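Local coordinates for MHC class I antigen (Ctenopharyngodon idella, PDB 5H5Z), which probably presents peptides at the cell surface to T cells, as MHC class I heavy chains do in complex with beta-2-microglobulin, at residues P193-S204 with N229-L240; D17-G25 with F32-M40. All blocks are in the same frame, centred on the assembly; numbering follows the deposited sequence.

Contact 1: residues P193-S204 with N229-L240; sequences PVTCHATGFYPS and NEDGSFQRMSTL
Val194 to Thr199 pairs antiparallel with Phe234 to Leu240, the strand axes 4.6 Å apart at closest, and the ladder ends in a G1 beta bulge where Gly200 and Phe201 both face Phe234. At the bulge Phe234 O takes the N-H of Gly200 at 2.9 Å and, weakly, that of Phe201, whose ring folds back over the same oxygen because CG lies between the backbone N and carbonyl carbon (chi1 56°). Ser204 CB sits almost centrally above the Phe234 ring, 3.6 Å from its centroid, while Tyr202 CD2 meets the edge of that ring. Strands 194-201 and 234-240 are the inner strands of the four-stranded sheet of the immunoglobulin C1-set domain, whose disulfide joins Cys196 to Cys254 of the facing sheet. On the face carrying Thr199 and Gln235, Asn229 is bonded through both ends of its amide: ND2 donates in plane to Thr199 OG1 and Ser233 OG, both at 3.0 Å, and OD1 receives Gln235 NE2 on a lone pair. Thr199 OG1 and Gln235 NE2 also bond to His13 O and Ser12 O of beta-2-microglobulin, respectively. Farther along, Gln235 OE1 approaches His197 CE1 to 3.0 Å in the ring plane, the amide turned 78° from the imidazole.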
loop_
_atom_site.group_PDB
_atom_site.type_symbol
_atom_site.label_atom_id
_atom_site.label_comp_id
_atom_site.label_asym_id
_atom_site.label_seq_id
_atom_site.Cartn_x
_atom_site.Cartn_y
_atom_site.Cartn_z
ATOM N N PRO A 193 -22.857 -17.167 9.331
ATOM C CA PRO A 193 -22.903 -15.704 9.257
ATOM C C PRO A 193 -23.112 -15.192 7.830
ATOM O O PRO A 193 -22.883 -15.921 6.859
ATOM C CB PRO A 193 -21.522 -15.277 9.770
ATOM C CG PRO A 193 -21.030 -16.423 10.588
ATOM C CD PRO A 193 -21.597 -17.650 9.936
ATOM N N VAL A 194 -23.557 -13.945 7.718
ATOM C CA VAL A 194 -23.788 -13.320 6.419
ATOM C C VAL A 194 -22.765 -12.206 6.242
ATOM O O VAL A 194 -22.570 -11.390 7.147
ATOM C CB VAL A 194 -25.222 -12.767 6.299
ATOM C CG1 VAL A 194 -25.430 -12.101 4.945
ATOM C CG2 VAL A 194 -26.249 -13.879 6.517
ATOM N N THR A 195 -22.106 -12.197 5.084
ATOM C CA THR A 195 -21.068 -11.218 4.770
ATOM C C THR A 195 -21.548 -10.230 3.707
ATOM O O THR A 195 -21.981 -10.623 2.620
ATOM C CB THR A 195 -19.769 -11.902 4.288
ATOM O OG1 THR A 195 -19.242 -12.719 5.337
ATOM C CG2 THR A 195 -18.707 -10.868 3.904
ATOM N N CYS A 196 -21.473 -8.947 4.035
ATOM C CA CYS A 196 -21.733 -7.887 3.059
ATOM C C CYS A 196 -20.404 -7.441 2.458
ATOM O O CYS A 196 -19.576 -6.841 3.145
ATOM C CB CYS A 196 -22.433 -6.718 3.742
ATOM S SG CYS A 196 -22.920 -5.355 2.665
ATOM N N HIS A 197 -20.216 -7.747 1.176
ATOM C CA HIS A 197 -18.950 -7.551 0.487
ATOM C C HIS A 197 -19.080 -6.428 -0.535
ATOM O O HIS A 197 -19.953 -6.481 -1.402
ATOM C CB HIS A 197 -18.536 -8.857 -0.205
ATOM C CG HIS A 197 -17.250 -8.765 -0.968
ATOM N ND1 HIS A 197 -16.014 -8.794 -0.355
ATOM C CD2 HIS A 197 -17.007 -8.664 -2.296
ATOM C CE1 HIS A 197 -15.068 -8.695 -1.273
ATOM N NE2 HIS A 197 -15.644 -8.619 -2.459
ATOM N N ALA A 198 -18.209 -5.425 -0.418
ATOM C CA ALA A 198 -18.172 -4.283 -1.337
ATOM C C ALA A 198 -16.823 -4.248 -2.028
ATOM O O ALA A 198 -15.786 -4.290 -1.359
ATOM C CB ALA A 198 -18.406 -2.987 -0.578
ATOM N N THR A 199 -16.825 -4.164 -3.359
ATOM C CA THR A 199 -15.571 -4.193 -4.118
ATOM C C THR A 199 -15.579 -3.270 -5.339
ATOM O O THR A 199 -16.641 -2.932 -5.870
ATOM C CB THR A 199 -15.192 -5.627 -4.562
ATOM O OG1 THR A 199 -13.814 -5.659 -4.962
ATOM C CG2 THR A 199 -16.072 -6.119 -5.721
ATOM N N GLY A 200 -14.385 -2.876 -5.775
ATOM C CA GLY A 200 -14.218 -2.161 -7.035
ATOM C C GLY A 200 -14.422 -0.666 -6.947
ATOM O O GLY A 200 -14.577 0.002 -7.964
ATOM N N PHE A 201 -14.413 -0.136 -5.731
ATOM C CA PHE A 201 -14.714 1.271 -5.524
ATOM C C PHE A 201 -13.464 2.150 -5.397
ATOM O O PHE A 201 -12.388 1.690 -4.998
ATOM C CB PHE A 201 -15.666 1.465 -4.331
ATOM C CG PHE A 201 -15.161 0.881 -3.041
ATOM C CD1 PHE A 201 -14.330 1.618 -2.204
ATOM C CD2 PHE A 201 -15.526 -0.413 -2.653
ATOM C CE1 PHE A 201 -13.871 1.080 -1.008
ATOM C CE2 PHE A 201 -15.063 -0.954 -1.463
ATOM C CZ PHE A 201 -14.232 -0.208 -0.640
ATOM N N TYR A 202 -13.636 3.415 -5.765
ATOM C CA TYR A 202 -12.625 4.452 -5.597
ATOM C C TYR A 202 -13.360 5.785 -5.497
ATOM O O TYR A 202 -14.314 6.000 -6.246
ATOM C CB TYR A 202 -11.663 4.464 -6.786
ATOM C CG TYR A 202 -10.439 5.313 -6.560
ATOM C CD1 TYR A 202 -10.443 6.681 -6.866
ATOM C CD2 TYR A 202 -9.268 4.754 -6.044
ATOM C CE1 TYR A 202 -9.322 7.462 -6.651
ATOM C CE2 TYR A 202 -8.132 5.532 -5.834
ATOM C CZ TYR A 202 -8.170 6.880 -6.139
ATOM O OH TYR A 202 -7.053 7.653 -5.931
ATOM N N PRO A 203 -12.943 6.681 -4.572
ATOM C CA PRO A 203 -11.857 6.593 -3.576
ATOM C C PRO A 203 -12.115 5.548 -2.488
ATOM O O PRO A 203 -13.174 4.920 -2.465
ATOM C CB PRO A 203 -11.811 8.002 -2.961
ATOM C CG PRO A 203 -12.604 8.869 -3.871
ATOM C CD PRO A 203 -13.632 7.982 -4.494
ATOM N N SER A 204 -11.156 5.378 -1.585
ATOM C CA SER A 204 -11.159 4.225 -0.676
ATOM C C SER A 204 -12.159 4.273 0.484
ATOM O O SER A 204 -12.498 3.229 1.043
ATOM C CB SER A 204 -9.748 3.961 -0.147
ATOM O OG SER A 204 -9.389 4.941 0.805
ATOM N N ASN A 229 -7.490 -3.892 -4.084
ATOM C CA ASN A 229 -7.571 -4.795 -5.220
ATOM C C ASN A 229 -6.295 -4.682 -6.058
ATOM O O ASN A 229 -5.405 -3.890 -5.739
ATOM C CB ASN A 229 -8.829 -4.520 -6.046
ATOM C CG ASN A 229 -10.082 -5.087 -5.402
ATOM O OD1 ASN A 229 -10.035 -6.130 -4.736
ATOM N ND2 ASN A 229 -11.211 -4.409 -5.593
ATOM N N GLU A 230 -6.212 -5.474 -7.124
ATOM C CA GLU A 230 -5.029 -5.532 -7.981
ATOM C C GLU A 230 -4.936 -4.363 -8.965
ATOM O O GLU A 230 -3.875 -4.124 -9.544
ATOM C CB GLU A 230 -4.994 -6.866 -8.741
ATOM C CG GLU A 230 -5.802 -6.927 -10.040
ATOM C CD GLU A 230 -7.317 -6.966 -9.846
ATOM O OE1 GLU A 230 -8.039 -6.876 -10.862
ATOM O OE2 GLU A 230 -7.800 -7.084 -8.700
ATOM N N ASP A 231 -6.043 -3.640 -9.135
ATOM C CA ASP A 231 -6.195 -2.667 -10.217
ATOM C C ASP A 231 -6.302 -1.217 -9.742
ATOM O O ASP A 231 -6.667 -0.334 -10.523
ATOM C CB ASP A 231 -7.421 -3.033 -11.074
ATOM C CG ASP A 231 -8.735 -2.969 -10.291
ATOM O OD1 ASP A 231 -8.709 -2.751 -9.061
ATOM O OD2 ASP A 231 -9.804 -3.134 -10.911
ATOM N N GLY A 232 -5.997 -0.973 -8.469
ATOM C CA GLY A 232 -6.079 0.376 -7.907
ATOM C C GLY A 232 -7.398 0.696 -7.223
ATOM O O GLY A 232 -7.518 1.720 -6.545
ATOM N N SER A 233 -8.392 -0.174 -7.402
ATOM C CA SER A 233 -9.642 -0.056 -6.659
ATOM C C SER A 233 -9.502 -0.723 -5.297
ATOM O O SER A 233 -8.457 -1.298 -4.979
ATOM C CB SER A 233 -10.825 -0.651 -7.439
ATOM O OG SER A 233 -10.767 -2.070 -7.480
ATOM N N PHE A 234 -10.559 -0.643 -4.499
ATOM C CA PHE A 234 -10.537 -1.148 -3.132
ATOM C C PHE A 234 -11.720 -2.041 -2.840
ATOM O O PHE A 234 -12.703 -2.046 -3.591
ATOM C CB PHE A 234 -10.527 0.021 -2.157
ATOM C CG PHE A 234 -9.254 0.797 -2.187
ATOM C CD1 PHE A 234 -9.098 1.878 -3.056
ATOM C CD2 PHE A 234 -8.192 0.422 -1.377
ATOM C CE1 PHE A 234 -7.906 2.590 -3.096
ATOM C CE2 PHE A 234 -6.993 1.126 -1.414
ATOM C CZ PHE A 234 -6.851 2.210 -2.273
ATOM N N GLN A 235 -11.617 -2.797 -1.749
ATOM C CA GLN A 235 -12.744 -3.590 -1.267
ATOM C C GLN A 235 -12.790 -3.573 0.254
ATOM O O GLN A 235 -11.799 -3.245 0.911
ATOM C CB GLN A 235 -12.685 -5.022 -1.811
ATOM C CG GLN A 235 -11.527 -5.871 -1.312
ATOM C CD GLN A 235 -11.748 -7.340 -1.604
ATOM O OE1 GLN A 235 -12.216 -8.085 -0.746
ATOM N NE2 GLN A 235 -11.448 -7.757 -2.829
ATOM N N ARG A 236 -13.955 -3.910 0.800
ATOM C CA ARG A 236 -14.163 -4.017 2.243
ATOM C C ARG A 236 -15.403 -4.862 2.484
ATOM O O ARG A 236 -16.322 -4.885 1.659
ATOM C CB ARG A 236 -14.338 -2.633 2.879
ATOM C CG ARG A 236 -14.090 -2.605 4.376
ATOM C CD ARG A 236 -13.991 -1.188 4.920
ATOM N NE ARG A 236 -13.603 -1.208 6.330
ATOM C CZ ARG A 236 -13.223 -0.143 7.029
ATOM N NH1 ARG A 236 -13.170 1.054 6.458
ATOM N NH2 ARG A 236 -12.890 -0.279 8.307
ATOM N N MET A 237 -15.433 -5.556 3.613
ATOM C CA MET A 237 -16.609 -6.334 3.969
ATOM C C MET A 237 -16.966 -6.213 5.442
ATOM O O MET A 237 -16.131 -5.853 6.273
ATOM C CB MET A 237 -16.434 -7.803 3.569
ATOM C CG MET A 237 -15.473 -8.591 4.447
ATOM S SD MET A 237 -15.061 -10.147 3.656
ATOM C CE MET A 237 -14.742 -11.170 5.093
ATOM N N SER A 238 -18.223 -6.507 5.748
ATOM C CA SER A 238 -18.677 -6.625 7.127
ATOM C C SER A 238 -19.451 -7.919 7.273
ATOM O O SER A 238 -20.150 -8.337 6.355
ATOM C CB SER A 238 -19.565 -5.444 7.513
ATOM O OG SER A 238 -19.975 -5.555 8.866
ATOM N N THR A 239 -19.328 -8.544 8.437
ATOM C CA THR A 239 -19.952 -9.835 8.686
ATOM C C THR A 239 -20.916 -9.724 9.860
ATOM O O THR A 239 -20.548 -9.217 10.921
ATOM C CB THR A 239 -18.886 -10.916 8.974
ATOM O OG1 THR A 239 -17.968 -10.988 7.875
ATOM C CG2 THR A 239 -19.525 -12.280 9.171
ATOM N N LEU A 240 -22.147 -10.191 9.651
ATOM C CA LEU A 240 -23.161 -10.232 10.700
ATOM C C LEU A 240 -23.330 -11.661 11.183
ATOM O O LEU A 240 -23.623 -12.558 10.390
ATOM C CB LEU A 240 -24.506 -9.707 10.184
ATOM C CG LEU A 240 -25.670 -9.695 11.184
ATOM C CD1 LEU A 240 -25.488 -8.600 12.224
ATOM C CD2 LEU A 240 -27.007 -9.538 10.471
HETATM O O HOH W 1 -13.092 2.533 3.816
#

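Contact 2: residues D17-G25 with F32-M40; sequences DFPEFTAVG and FMYFDSNSM
Phe21 and Phe35 meet rim to rim on the helix-covered side of the hairpin of strands 21-27 and 30-36, their planes 69° apart and CD2 of Phe21 3.7 Å from CD1 of Phe35. Both rings lie on the side of helix 55-82 in the alpha-1/alpha-2 platform, and CG anti to the backbone N (chi1 -178° and 176°) swings each so that the rims meet. Ala23 CB packs against Phe35 CB, and Phe72 and Tyr9 meet the Phe21 ring edge-to-face. Packing is closest at Gly25: Met33, bent at chi2 and chi3, brings CE to 3.2 Å from Gly25 N. Here Phe32 and Met33 form a classic beta bulge opposite Gly25, whose O accepts from Phe32 N at 2.8 Å and weakly from Met33 N. The other face is more polar. Thr22 CG2 touches Tyr34 CE1 at 3.6 Å, and one water donates to both Thr22 OG1 and Tyr34 OH; that hydroxyl in turn donates to the anti lone pair of Asp36 OD2, 2.6 Å away. At the wetter end Pro19 CG lies 3.5 Å from Asn38 ND2, Ser37 OG receives Phe21 N at 2.9 Å, and a second water links this hydroxyl with Glu20 N and Asn38 OD1. The Asp36 carboxylate, gripped by Tyr34 OH through one oxygen and by Ser39 N through the other, is thereby fixed in rotation and probably stabilised as the anion.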
loop_
_atom_site.group_PDB
_atom_site.type_symbol
_atom_site.label_atom_id
_atom_site.label_comp_id
_atom_site.label_asym_id
_atom_site.label_seq_id
_atom_site.Cartn_x
_atom_site.Cartn_y
_atom_site.Cartn_z
ATOM N N ASP A 17 17.934 -10.974 -2.728
ATOM C CA ASP A 17 16.649 -11.027 -3.436
ATOM C C ASP A 17 16.224 -9.674 -4.024
ATOM O O ASP A 17 15.681 -9.592 -5.124
ATOM C CB ASP A 17 15.578 -11.593 -2.481
ATOM C CG ASP A 17 14.154 -11.296 -2.925
ATOM O OD1 ASP A 17 13.693 -11.920 -3.902
ATOM O OD2 ASP A 17 13.504 -10.441 -2.290
ATOM N N PHE A 18 16.461 -8.633 -3.245
ATOM C CA PHE A 18 16.160 -7.234 -3.562
ATOM C C PHE A 18 17.422 -6.432 -3.914
ATOM O O PHE A 18 18.522 -6.780 -3.477
ATOM C CB PHE A 18 15.368 -6.570 -2.423
ATOM C CG PHE A 18 13.892 -6.885 -2.441
ATOM C CD1 PHE A 18 13.056 -6.339 -3.416
ATOM C CD2 PHE A 18 13.332 -7.721 -1.479
ATOM C CE1 PHE A 18 11.697 -6.628 -3.433
ATOM C CE2 PHE A 18 11.973 -8.013 -1.489
ATOM C CZ PHE A 18 11.154 -7.467 -2.467
ATOM N N PRO A 19 17.268 -5.361 -4.724
ATOM C CA PRO A 19 18.408 -4.508 -5.082
ATOM C C PRO A 19 18.908 -3.660 -3.912
ATOM O O PRO A 19 18.249 -3.579 -2.875
ATOM C CB PRO A 19 17.841 -3.593 -6.180
ATOM C CG PRO A 19 16.569 -4.229 -6.623
ATOM C CD PRO A 19 16.037 -4.927 -5.412
ATOM N N GLU A 20 20.070 -3.030 -4.089
ATOM C CA GLU A 20 20.631 -2.135 -3.080
ATOM C C GLU A 20 19.747 -0.921 -2.825
ATOM O O GLU A 20 19.667 -0.428 -1.702
ATOM C CB GLU A 20 22.008 -1.648 -3.503
ATOM C CG GLU A 20 23.142 -2.565 -3.108
ATOM C CD GLU A 20 24.489 -1.917 -3.325
ATOM O OE1 GLU A 20 25.213 -1.717 -2.327
ATOM O OE2 GLU A 20 24.817 -1.597 -4.487
ATOM N N PHE A 21 19.097 -0.440 -3.879
ATOM C CA PHE A 21 18.261 0.746 -3.796
ATOM C C PHE A 21 17.003 0.543 -4.618
ATOM O O PHE A 21 17.074 0.063 -5.746
ATOM C CB PHE A 21 19.032 1.970 -4.311
ATOM C CG PHE A 21 18.271 3.261 -4.211
ATOM C CD1 PHE A 21 18.276 3.996 -3.031
ATOM C CD2 PHE A 21 17.563 3.753 -5.304
ATOM C CE1 PHE A 21 17.582 5.191 -2.935
ATOM C CE2 PHE A 21 16.865 4.951 -5.216
ATOM C CZ PHE A 21 16.875 5.671 -4.028
ATOM N N THR A 22 15.860 0.911 -4.042
ATOM C CA THR A 22 14.580 0.918 -4.744
ATOM C C THR A 22 13.868 2.242 -4.459
ATOM O O THR A 22 13.829 2.698 -3.317
ATOM C CB THR A 22 13.675 -0.255 -4.293
ATOM O OG1 THR A 22 14.366 -1.497 -4.464
ATOM C CG2 THR A 22 12.374 -0.293 -5.098
ATOM N N ALA A 23 13.315 2.864 -5.497
ATOM C CA ALA A 23 12.515 4.065 -5.316
ATOM C C ALA A 23 11.162 3.880 -5.986
ATOM O O ALA A 23 11.085 3.387 -7.115
ATOM C CB ALA A 23 13.233 5.278 -5.895
ATOM N N VAL A 24 10.102 4.256 -5.273
ATOM C CA VAL A 24 8.742 4.290 -5.827
ATOM C C VAL A 24 8.151 5.695 -5.649
ATOM O O VAL A 24 8.269 6.297 -4.582
ATOM C CB VAL A 24 7.838 3.218 -5.160
ATOM C CG1 VAL A 24 6.364 3.431 -5.491
ATOM C CG2 VAL A 24 8.284 1.815 -5.559
ATOM N N GLY A 25 7.527 6.223 -6.701
ATOM C CA GLY A 25 6.827 7.494 -6.596
ATOM C C GLY A 25 5.340 7.288 -6.767
ATOM O O GLY A 25 4.918 6.455 -7.572
ATOM N N PHE A 32 3.301 5.769 -9.777
ATOM C CA PHE A 32 3.472 6.221 -11.161
ATOM C C PHE A 32 4.916 6.080 -11.662
ATOM O O PHE A 32 5.174 6.233 -12.854
ATOM C CB PHE A 32 2.959 7.664 -11.337
ATOM C CG PHE A 32 3.908 8.719 -10.821
ATOM C CD1 PHE A 32 3.917 9.067 -9.474
ATOM C CD2 PHE A 32 4.789 9.370 -11.687
ATOM C CE1 PHE A 32 4.790 10.031 -8.991
ATOM C CE2 PHE A 32 5.668 10.342 -11.212
ATOM C CZ PHE A 32 5.670 10.673 -9.861
ATOM N N MET A 33 5.846 5.779 -10.752
ATOM C CA MET A 33 7.275 5.708 -11.078
ATOM C C MET A 33 7.939 4.560 -10.326
ATOM O O MET A 33 7.570 4.273 -9.185
ATOM C CB MET A 33 7.948 7.040 -10.721
ATOM C CG MET A 33 9.456 7.109 -10.934
ATOM S SD MET A 33 10.398 6.373 -9.585
ATOM C CE MET A 33 10.057 7.498 -8.254
ATOM N N TYR A 34 8.921 3.926 -10.968
ATOM C CA TYR A 34 9.780 2.929 -10.323
ATOM C C TYR A 34 11.253 3.145 -10.700
ATOM O O TYR A 34 11.552 3.517 -11.831
ATOM C CB TYR A 34 9.356 1.518 -10.728
ATOM C CG TYR A 34 10.219 0.437 -10.123
ATOM C CD1 TYR A 34 10.017 0.024 -8.809
ATOM C CD2 TYR A 34 11.248 -0.160 -10.855
ATOM C CE1 TYR A 34 10.799 -0.964 -8.241
ATOM C CE2 TYR A 34 12.039 -1.150 -10.292
ATOM C CZ TYR A 34 11.806 -1.546 -8.984
ATOM O OH TYR A 34 12.572 -2.522 -8.408
ATOM N N PHE A 35 12.156 2.899 -9.750
ATOM C CA PHE A 35 13.598 2.858 -10.010
ATOM C C PHE A 35 14.236 1.817 -9.108
ATOM O O PHE A 35 13.870 1.696 -7.939
ATOM C CB PHE A 35 14.238 4.227 -9.737
ATOM C CG PHE A 35 15.747 4.258 -9.891
ATOM C CD1 PHE A 35 16.584 3.889 -8.836
ATOM C CD2 PHE A 35 16.333 4.685 -11.078
ATOM C CE1 PHE A 35 17.972 3.924 -8.972
ATOM C CE2 PHE A 35 17.716 4.732 -11.219
ATOM C CZ PHE A 35 18.541 4.350 -10.168
ATOM N N ASP A 36 15.191 1.068 -9.650
ATOM C CA ASP A 36 16.085 0.293 -8.799
ATOM C C ASP A 36 17.525 0.280 -9.300
ATOM O O ASP A 36 17.797 0.623 -10.454
ATOM C CB ASP A 36 15.530 -1.115 -8.465
ATOM C CG ASP A 36 15.652 -2.109 -9.613
ATOM O OD1 ASP A 36 16.687 -2.134 -10.311
ATOM O OD2 ASP A 36 14.708 -2.911 -9.787
ATOM N N SER A 37 18.441 -0.105 -8.413
ATOM C CA SER A 37 19.872 -0.057 -8.704
ATOM C C SER A 37 20.378 -1.231 -9.557
ATOM O O SER A 37 21.551 -1.259 -9.947
ATOM C CB SER A 37 20.677 0.066 -7.407
ATOM O OG SER A 37 20.322 -0.956 -6.494
ATOM N N ASN A 38 19.500 -2.192 -9.841
ATOM C CA ASN A 38 19.812 -3.257 -10.793
ATOM C C ASN A 38 19.633 -2.796 -12.238
ATOM O O ASN A 38 20.522 -2.981 -13.065
ATOM C CB ASN A 38 18.969 -4.507 -10.525
ATOM C CG ASN A 38 19.448 -5.290 -9.314
ATOM O OD1 ASN A 38 20.595 -5.163 -8.886
ATOM N ND2 ASN A 38 18.567 -6.117 -8.763
ATOM N N SER A 39 18.483 -2.195 -12.538
ATOM C CA SER A 39 18.233 -1.666 -13.880
ATOM C C SER A 39 18.898 -0.306 -14.082
ATOM O O SER A 39 19.234 0.057 -15.208
ATOM C CB SER A 39 16.731 -1.573 -14.162
ATOM O OG SER A 39 16.137 -0.496 -13.455
ATOM N N MET A 40 19.084 0.430 -12.983
ATOM C CA MET A 40 19.613 1.804 -12.991
ATOM C C MET A 40 18.807 2.748 -13.879
ATOM O O MET A 40 19.357 3.690 -14.460
ATOM C CB MET A 40 21.101 1.838 -13.385
ATOM C CG MET A 40 22.048 1.306 -12.326
ATOM S SD MET A 40 22.112 2.314 -10.828
ATOM C CE MET A 40 23.561 1.604 -10.052
HETATM O O HOH W 2 21.381 -3.374 -6.802
HETATM O O HOH W 3 12.965 -3.522 -5.687
#

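Overall arrangement
From the N terminus, the chain first runs through strand 3-13 and then closes contact 2, a short hairpin with six residues between its segments, in the peptide-binding platform. The remaining platform strands and the long helices follow before contact 1 opens in the immunoglobulin domain, where 24 residues, including strands 207-212 and 221-228, separate its two segments. The contacts are therefore in series, neither nested nor crossed. The centres of contact 1 and contact 2 lie about 31 Å apart, on opposite sides of the chain's centre. The nearest atoms of contact 1 and contact 2 are about 11 Å apart. Each ties neighbouring strands within its own sheet, and both have residues packed against beta-2-microglobulin, which thus touches both domains.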